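Local coordinates for alpha-L-rhamnosidase (Streptomyces avermitilis, PDB 3W5M), which releases terminal non-reducing alpha-L-rhamnose from flavonoid glycosides such as naringin and rutin and from gum arabic, and binds L-rhamnose through a calcium-dependent carbohydrate-binding module, at residues Y182-S185 with E190-R193; F143-P148 with A155-R160; G535-A540 with Y572-G577. One frame throughout, in Å; residues are numbered along the deposited sequence.

Along the chain contact 2 comes first, then contact 1, then contact 3, each closing before the next opens. Contacts 1 and 2 belong to the carbohydrate-binding module CBM67, with centres about 17 Å apart and nearest atoms about 7 Å apart. They reach the same antiparallel sheet, in which strand 218-227 lies between strand 181-186 of contact 1 and strand 156-165 of contact 2. Contact 3 is in the concanavalin-like domain, its centre about 26 Å from that of contact 1 and about 40 Å from that of contact 2. The three therefore sample two beta-sheet domains of a multidomain enzyme, one a rhamnose-binding module, and contact 3 lies away from the calcium and rhamnose sites.

Contact 1 of 3, residues Y182-S185 with E190-R193; sequences YAVS and EVAR
V184 carries the backbone pairing of this hairpin. Its N donates to A192 O at 2.9 Å, and its own O accepts from V191 N at 2.8 Å, with a nearly straight N-H...O angle of 167°. A192 N also reaches V184 O, but at 3.5 Å this bond is weak. Because V191 and A192 both stand opposite V184, the pairing meets the definition of a classic beta bulge, set in the edge strand 189-193 of a CBM67 sheet whose next strands are 181-186 and 218-227. On the side of V184 and A192, the CG1 branch of V184 lies 3.9 Å from A192 CB and slightly farther from V191 CG2; a chi1 of 52° swings this branch toward the partner strand.

R193 works on the face it shares with A183 and E190. Its chain bends back along the strand, so that the guanidinium lays one face over A183 CB, which sits 3.6 Å from the plane and toward its rim. R193 NH2 forms a salt bridge with E190 OE1 at 2.9 Å, although the angle makes the hydrogen bond weak.

Y182 brings CE1 obliquely to within 4.0 Å of R193 CA, and its OH holds a water that weakly reaches R193 O. Beyond the hairpin, the Y182 ring touches I176 and A207 of the second CBM67 sheet.

Contact 2 of 3, residues F143-P148 with A155-R160; sequences FPEGEP and ATRWFR
F143 lies across the aliphatic part of R157, its CB meeting R157 CD at 3.6 Å and its ring receiving the same CD obliquely. Ring and guanidinium planes stand 76° apart, which excludes a parallel stack: the phenylalanine touches the methylenes and comes only to the rim of the guanidinium.

That rim is also where E145 is held. R157 approaches side-on, with NE donating to E145 OE2 at 2.7 Å and NH2 donating to OE1 at 2.8 Å, one nitrogen to each oxygen. The two bonds are not equivalent, since OE1 offers its syn lone pair while OE2 is met from above the carboxylate plane. A bend in the arginine chain at chi2 (-71°) carries NE and NH2 round to the carboxylate. NH1, at the other side of the same group, donates to T156 O at 3.0 Å, so three nitrogens of R157 are engaged. An alanine in place of R157 would probably leave the E145 carboxylate without its counter-charge and expose one side of F143 CB to a gap.

The contact joins the loop after strand 139-142 to strand 156-165 of the beta-sheet CBM67 module, roughly 11 Å from the bound calcium ion as measured from the E145 side chain. The loop is shaped by an inverse gamma turn centred on P144, closed by E145 N donating to F143 O at 2.7 Å. P144 CD sits over one face of the F143 ring, toward its rim. Deeper in, the edge of the F159 ring comes up to F143 N, with CZ at 3.7 Å, and W236 meets that ring edge-to-face. E145 OE2 also accepts from W142 NE1, a second hold on the carboxylate.

Contact 3 of 3, residues G535-A540 with Y572-G577; sequences GTIYTA and YVEVTG
I537 meets E574 with one branch, CG1 and the CD1 beyond it: CD1 lies 3.6 Å from E574 CB, and CG1 lies 3.6 Å from E574 OE2. The two side chains cross at about a right angle, and the branch touches both E574 CB and the carboxylate end at OE2. A chi1 of 64° points CG1 at the glutamate, while the isoleucine's other branch, CG2, is turned to Y572 CB at 4.1 Å.

A water ties the backbone into the same group, accepting from I537 N at 3.1 Å and donating to E574 OE2 at 2.7 Å. This is the polar link across the two segments, and it places a solvent molecule beside a buried carboxylate.

Strand 572-576 belongs to the large mixed sheet of the concanavalin-like domain, whereas 537-538 pairs weakly with 530-531 as a short antiparallel ladder next to it. Outside the pair, E574 OE1 forms a salt bridge with R526 NE of strand 522-528, consistent with the glutamate staying ionised and its carboxylate being fixed in orientation. I537 packs further on R526, A528 and L531, and T536 OG1 bonds D534 and N532 in the turn that leads into I537.

Contact 1 of 3, residues Y182-S185 with E190-R193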
loop_
_atom_site.group_PDB
_atom_site.type_symbol
_atom_site.label_atom_id
_atom_site.label_comp_id
_atom_site.label_asym_id
_atom_site.label_seq_id
_atom_site.Cartn_x
_atom_site.Cartn_y
_atom_site.Cartn_z
ATOM N N TYR A 182 6.079 11.357 34.330
ATOM C CA TYR A 182 5.145 11.465 35.449
ATOM C C TYR A 182 4.660 10.085 35.904
ATOM O O TYR A 182 4.760 9.107 35.157
ATOM C CB TYR A 182 3.957 12.357 35.084
ATOM C CG TYR A 182 3.138 11.811 33.940
ATOM C CD1 TYR A 182 2.175 10.831 34.156
ATOM C CD2 TYR A 182 3.349 12.248 32.633
ATOM C CE1 TYR A 182 1.438 10.302 33.107
ATOM C CE2 TYR A 182 2.608 11.733 31.576
ATOM C CZ TYR A 182 1.647 10.760 31.825
ATOM O OH TYR A 182 0.926 10.236 30.778
ATOM N N ALA A 183 4.157 10.013 37.138
ATOM C CA ALA A 183 3.369 8.863 37.603
ATOM C C ALA A 183 2.225 9.448 38.432
ATOM O O ALA A 183 2.460 10.159 39.406
ATOM C CB ALA A 183 4.220 7.921 38.441
ATOM N N VAL A 184 0.995 9.208 38.002
ATOM C CA VAL A 184 -0.158 9.808 38.651
ATOM C C VAL A 184 -1.061 8.729 39.272
ATOM O O VAL A 184 -1.219 7.631 38.700
ATOM C CB VAL A 184 -0.925 10.754 37.685
ATOM C CG1 VAL A 184 -1.249 10.051 36.364
ATOM C CG2 VAL A 184 -2.169 11.308 38.349
ATOM N N SER A 185 -1.601 9.053 40.444
ATOM C CA SER A 185 -2.514 8.183 41.194
ATOM C C SER A 185 -3.765 8.920 41.648
ATOM O O SER A 185 -3.757 10.143 41.830
ATOM C CB SER A 185 -1.785 7.562 42.387
ATOM O OG SER A 185 -1.385 8.552 43.324
ATOM N N GLU A 190 -2.318 4.027 41.323
ATOM C CA GLU A 190 -1.720 4.591 40.098
ATOM C C GLU A 190 -2.640 4.387 38.887
ATOM O O GLU A 190 -3.182 3.300 38.688
ATOM C CB GLU A 190 -0.340 3.972 39.831
ATOM C CG GLU A 190 0.407 4.574 38.660
ATOM C CD GLU A 190 1.799 3.981 38.503
ATOM O OE1 GLU A 190 2.728 4.398 39.234
ATOM O OE2 GLU A 190 1.967 3.095 37.641
ATOM N N VAL A 191 -2.826 5.427 38.081
ATOM C CA VAL A 191 -3.697 5.317 36.913
ATOM C C VAL A 191 -2.953 5.506 35.588
ATOM O O VAL A 191 -3.487 5.156 34.532
ATOM C CB VAL A 191 -4.929 6.246 36.988
ATOM C CG1 VAL A 191 -5.747 5.942 38.239
ATOM C CG2 VAL A 191 -4.531 7.732 36.929
ATOM N N ALA A 192 -1.735 6.049 35.641
ATOM C CA ALA A 192 -0.911 6.255 34.446
ATOM C C ALA A 192 0.501 6.650 34.847
ATOM O O ALA A 192 0.705 7.253 35.902
ATOM C CB ALA A 192 -1.515 7.349 33.570
ATOM N N ARG A 193 1.458 6.317 33.989
ATOM C CA ARG A 193 2.850 6.751 34.128
ATOM C C ARG A 193 3.566 6.733 32.792
ATOM O O ARG A 193 3.146 6.057 31.859
ATOM C CB ARG A 193 3.627 5.878 35.123
ATOM C CG ARG A 193 3.932 4.468 34.638
ATOM C CD ARG A 193 5.190 3.884 35.289
ATOM N NE ARG A 193 5.093 3.844 36.747
ATOM C CZ ARG A 193 5.840 4.556 37.595
ATOM N NH1 ARG A 193 6.792 5.375 37.153
ATOM N NH2 ARG A 193 5.641 4.438 38.899
HETATM O O HOH W 1 0.758 7.630 30.201
#

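Contact 2 of 3, residues F143-P148 with A155-R160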
loop_
_atom_site.group_PDB
_atom_site.type_symbol
_atom_site.label_atom_id
_atom_site.label_comp_id
_atom_site.label_asym_id
_atom_site.label_seq_id
_atom_site.Cartn_x
_atom_site.Cartn_y
_atom_site.Cartn_z
ATOM N N PHE A 143 7.753 22.275 41.232
ATOM C CA PHE A 143 8.131 22.747 42.556
ATOM C C PHE A 143 8.621 24.216 42.470
ATOM O O PHE A 143 9.233 24.604 41.448
ATOM C CB PHE A 143 9.199 21.827 43.160
ATOM C CG PHE A 143 9.599 22.233 44.555
ATOM C CD1 PHE A 143 8.842 21.824 45.651
ATOM C CD2 PHE A 143 10.663 23.119 44.761
ATOM C CE1 PHE A 143 9.184 22.225 46.932
ATOM C CE2 PHE A 143 10.988 23.549 46.044
ATOM C CZ PHE A 143 10.255 23.095 47.131
ATOM N N PRO A 144 8.332 25.039 43.505
ATOM C CA PRO A 144 8.757 26.444 43.458
ATOM C C PRO A 144 10.258 26.573 43.667
ATOM O O PRO A 144 10.713 26.891 44.772
ATOM C CB PRO A 144 7.981 27.095 44.618
ATOM C CG PRO A 144 7.698 25.956 45.564
ATOM C CD PRO A 144 7.404 24.798 44.634
ATOM N N GLU A 145 11.007 26.294 42.609
ATOM C CA GLU A 145 12.464 26.504 42.589
ATOM C C GLU A 145 12.799 27.264 41.295
ATOM O O GLU A 145 12.503 26.794 40.195
ATOM C CB GLU A 145 13.223 25.172 42.677
ATOM C CG GLU A 145 12.752 24.110 41.698
ATOM C CD GLU A 145 13.299 22.709 41.983
ATOM O OE1 GLU A 145 14.192 22.546 42.845
ATOM O OE2 GLU A 145 12.838 21.754 41.331
ATOM N N GLY A 146 13.364 28.458 41.437
ATOM C CA GLY A 146 13.706 29.306 40.291
ATOM C C GLY A 146 12.599 29.520 39.253
ATOM O O GLY A 146 11.450 29.868 39.576
ATOM N N GLU A 147 12.982 29.323 38.000
ATOM C CA GLU A 147 12.144 29.592 36.844
ATOM C C GLU A 147 12.092 28.292 36.027
ATOM O O GLU A 147 12.882 28.088 35.096
ATOM C CB GLU A 147 12.786 30.731 36.050
ATOM C CG GLU A 147 11.914 31.344 34.982
ATOM C CD GLU A 147 10.958 32.386 35.543
ATOM O OE1 GLU A 147 10.139 32.024 36.423
ATOM O OE2 GLU A 147 11.014 33.560 35.088
ATOM N N PRO A 148 11.201 27.372 36.418
ATOM C CA PRO A 148 11.279 26.026 35.851
ATOM C C PRO A 148 11.076 25.922 34.337
ATOM O O PRO A 148 11.634 25.007 33.709
ATOM C CB PRO A 148 10.188 25.251 36.628
ATOM C CG PRO A 148 9.955 26.070 37.865
ATOM C CD PRO A 148 10.121 27.490 37.418
ATOM N N ALA A 155 15.855 16.311 38.568
ATOM C CA ALA A 155 15.406 15.716 39.805
ATOM C C ALA A 155 13.939 15.313 39.707
ATOM O O ALA A 155 13.256 15.633 38.721
ATOM C CB ALA A 155 15.632 16.691 40.951
ATOM N N THR A 156 13.486 14.579 40.718
ATOM C CA THR A 156 12.068 14.230 40.888
ATOM C C THR A 156 11.426 15.189 41.882
ATOM O O THR A 156 12.054 15.563 42.884
ATOM C CB THR A 156 11.943 12.764 41.344
ATOM O OG1 THR A 156 12.562 11.944 40.357
ATOM C CG2 THR A 156 10.457 12.309 41.536
ATOM N N ARG A 157 10.191 15.610 41.593
ATOM C CA ARG A 157 9.392 16.416 42.528
ATOM C C ARG A 157 8.043 15.718 42.735
ATOM O O ARG A 157 7.628 14.919 41.896
ATOM C CB ARG A 157 9.205 17.842 42.033
ATOM C CG ARG A 157 10.543 18.547 41.776
ATOM C CD ARG A 157 11.246 18.851 43.079
ATOM N NE ARG A 157 12.518 19.565 42.920
ATOM C CZ ARG A 157 13.720 19.069 43.234
ATOM N NH1 ARG A 157 13.859 17.825 43.705
ATOM N NH2 ARG A 157 14.819 19.845 43.088
ATOM N N TRP A 158 7.412 15.998 43.871
ATOM C CA TRP A 158 6.182 15.301 44.265
ATOM C C TRP A 158 5.070 16.328 44.462
ATOM O O TRP A 158 5.332 17.459 44.936
ATOM C CB TRP A 158 6.453 14.502 45.555
ATOM C CG TRP A 158 7.448 13.383 45.337
ATOM C CD1 TRP A 158 7.165 12.085 45.016
ATOM C CD2 TRP A 158 8.887 13.473 45.406
ATOM N NE1 TRP A 158 8.327 11.364 44.883
ATOM C CE2 TRP A 158 9.397 12.192 45.107
ATOM C CE3 TRP A 158 9.790 14.519 45.688
ATOM C CZ2 TRP A 158 10.773 11.913 45.087
ATOM C CZ3 TRP A 158 11.150 14.256 45.653
ATOM C CH2 TRP A 158 11.632 12.958 45.354
ATOM N N PHE A 159 3.836 15.939 44.128
ATOM C CA PHE A 159 2.691 16.848 44.106
ATOM C C PHE A 159 1.455 16.145 44.623
ATOM O O PHE A 159 1.243 14.962 44.292
ATOM C CB PHE A 159 2.392 17.288 42.673
ATOM C CG PHE A 159 3.575 17.950 42.004
ATOM C CD1 PHE A 159 4.570 17.156 41.448
ATOM C CD2 PHE A 159 3.729 19.341 42.001
ATOM C CE1 PHE A 159 5.699 17.732 40.863
ATOM C CE2 PHE A 159 4.854 19.917 41.400
ATOM C CZ PHE A 159 5.824 19.120 40.845
ATOM N N ARG A 160 0.655 16.897 45.375
ATOM C CA ARG A 160 -0.626 16.419 45.887
ATOM C C ARG A 160 -1.713 17.453 45.742
ATOM O O ARG A 160 -1.456 18.666 45.846
ATOM C CB ARG A 160 -0.503 16.087 47.384
ATOM C CG ARG A 160 0.215 14.783 47.702
ATOM C CD ARG A 160 0.383 14.549 49.214
ATOM N NE ARG A 160 -0.863 14.710 49.974
ATOM C CZ ARG A 160 -1.717 13.726 50.235
ATOM N NH1 ARG A 160 -1.476 12.497 49.811
ATOM N NH2 ARG A 160 -2.816 13.974 50.953
#

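Contact 3 of 3, residues G535-A540 with Y572-G577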
loop_
_atom_site.group_PDB
_atom_site.type_symbol
_atom_site.label_atom_id
_atom_site.label_comp_id
_atom_site.label_asym_id
_atom_site.label_seq_id
_atom_site.Cartn_x
_atom_site.Cartn_y
_atom_site.Cartn_z
ATOM N N GLY A 535 8.552 -18.886 21.469
ATOM C CA GLY A 535 7.211 -19.024 20.909
ATOM C C GLY A 535 6.310 -17.829 21.183
ATOM O O GLY A 535 5.146 -17.829 20.767
ATOM N N THR A 536 6.839 -16.815 21.870
ATOM C CA THR A 536 6.121 -15.532 22.063
ATOM C C THR A 536 6.343 -14.653 20.820
ATOM O O THR A 536 7.348 -14.833 20.112
ATOM C CB THR A 536 6.603 -14.743 23.301
ATOM O OG1 THR A 536 7.995 -14.463 23.181
ATOM C CG2 THR A 536 6.330 -15.508 24.615
ATOM N N ILE A 537 5.431 -13.706 20.574
ATOM C CA ILE A 537 5.581 -12.807 19.420
ATOM C C ILE A 537 6.705 -11.793 19.575
ATOM O O ILE A 537 7.003 -11.310 20.682
ATOM C CB ILE A 537 4.267 -12.092 19.024
ATOM C CG1 ILE A 537 3.786 -11.145 20.141
ATOM C CG2 ILE A 537 3.221 -13.127 18.628
ATOM C CD1 ILE A 537 2.784 -10.085 19.685
ATOM N N TYR A 538 7.376 -11.523 18.456
ATOM C CA TYR A 538 8.436 -10.546 18.397
ATOM C C TYR A 538 7.898 -9.338 17.655
ATOM O O TYR A 538 7.443 -9.481 16.515
ATOM C CB TYR A 538 9.635 -11.120 17.618
ATOM C CG TYR A 538 10.759 -10.125 17.389
ATOM C CD1 TYR A 538 11.666 -9.814 18.401
ATOM C CD2 TYR A 538 10.922 -9.495 16.157
ATOM C CE1 TYR A 538 12.706 -8.904 18.195
ATOM C CE2 TYR A 538 11.963 -8.596 15.937
ATOM C CZ TYR A 538 12.857 -8.303 16.958
ATOM O OH TYR A 538 13.901 -7.415 16.733
ATOM N N THR A 539 7.972 -8.166 18.283
ATOM C CA THR A 539 7.390 -6.945 17.703
ATOM C C THR A 539 8.377 -5.779 17.658
ATOM O O THR A 539 8.030 -4.710 17.186
ATOM C CB THR A 539 6.126 -6.460 18.469
ATOM O OG1 THR A 539 6.435 -6.315 19.853
ATOM C CG2 THR A 539 4.957 -7.408 18.305
ATOM N N ALA A 540 9.608 -5.970 18.135
ATOM C CA ALA A 540 10.577 -4.868 18.174
ATOM C C ALA A 540 10.823 -4.201 16.805
ATOM O O ALA A 540 11.070 -2.983 16.720
ATOM C CB ALA A 540 11.889 -5.339 18.781
ATOM N N TYR A 572 1.400 -13.910 12.837
ATOM C CA TYR A 572 0.980 -14.388 14.170
ATOM C C TYR A 572 0.136 -13.340 14.872
ATOM O O TYR A 572 0.418 -12.138 14.772
ATOM C CB TYR A 572 2.204 -14.708 15.014
ATOM C CG TYR A 572 3.181 -15.653 14.332
ATOM C CD1 TYR A 572 3.021 -17.028 14.425
ATOM C CD2 TYR A 572 4.277 -15.158 13.602
ATOM C CE1 TYR A 572 3.899 -17.894 13.794
ATOM C CE2 TYR A 572 5.159 -16.015 12.967
ATOM C CZ TYR A 572 4.965 -17.379 13.078
ATOM O OH TYR A 572 5.841 -18.238 12.464
ATOM N N VAL A 573 -0.885 -13.813 15.590
ATOM C CA VAL A 573 -1.738 -12.961 16.422
ATOM C C VAL A 573 -1.636 -13.428 17.878
ATOM O O VAL A 573 -1.925 -14.594 18.174
ATOM C CB VAL A 573 -3.197 -13.006 15.953
ATOM C CG1 VAL A 573 -4.050 -12.016 16.760
ATOM C CG2 VAL A 573 -3.268 -12.689 14.466
ATOM N N GLU A 574 -1.228 -12.516 18.755
ATOM C CA GLU A 574 -1.217 -12.729 20.205
ATOM C C GLU A 574 -2.510 -12.216 20.832
ATOM O O GLU A 574 -2.880 -11.058 20.664
ATOM C CB GLU A 574 -0.061 -11.989 20.825
ATOM C CG GLU A 574 0.025 -12.124 22.340
ATOM C CD GLU A 574 0.819 -10.984 22.970
ATOM O OE1 GLU A 574 0.259 -9.870 23.220
ATOM O OE2 GLU A 574 2.009 -11.205 23.248
ATOM N N VAL A 575 -3.172 -13.085 21.569
ATOM C CA VAL A 575 -4.514 -12.821 22.100
ATOM C C VAL A 575 -4.351 -12.838 23.622
ATOM O O VAL A 575 -3.903 -13.853 24.176
ATOM C CB VAL A 575 -5.494 -13.925 21.648
ATOM C CG1 VAL A 575 -6.902 -13.677 22.172
ATOM C CG2 VAL A 575 -5.519 -14.025 20.128
ATOM N N THR A 576 -4.635 -11.706 24.284
ATOM C CA THR A 576 -4.687 -11.648 25.748
ATOM C C THR A 576 -6.077 -11.172 26.207
ATOM O O THR A 576 -6.771 -10.467 25.475
ATOM C CB THR A 576 -3.600 -10.749 26.324
ATOM O OG1 THR A 576 -3.766 -9.435 25.815
ATOM C CG2 THR A 576 -2.194 -11.258 25.935
ATOM N N GLY A 577 -6.495 -11.570 27.406
ATOM C CA GLY A 577 -7.828 -11.200 27.906
ATOM C C GLY A 577 -8.997 -12.011 27.400
ATOM O O GLY A 577 -10.154 -11.688 27.730
HETATM O O HOH W 2 3.311 -13.553 22.843
#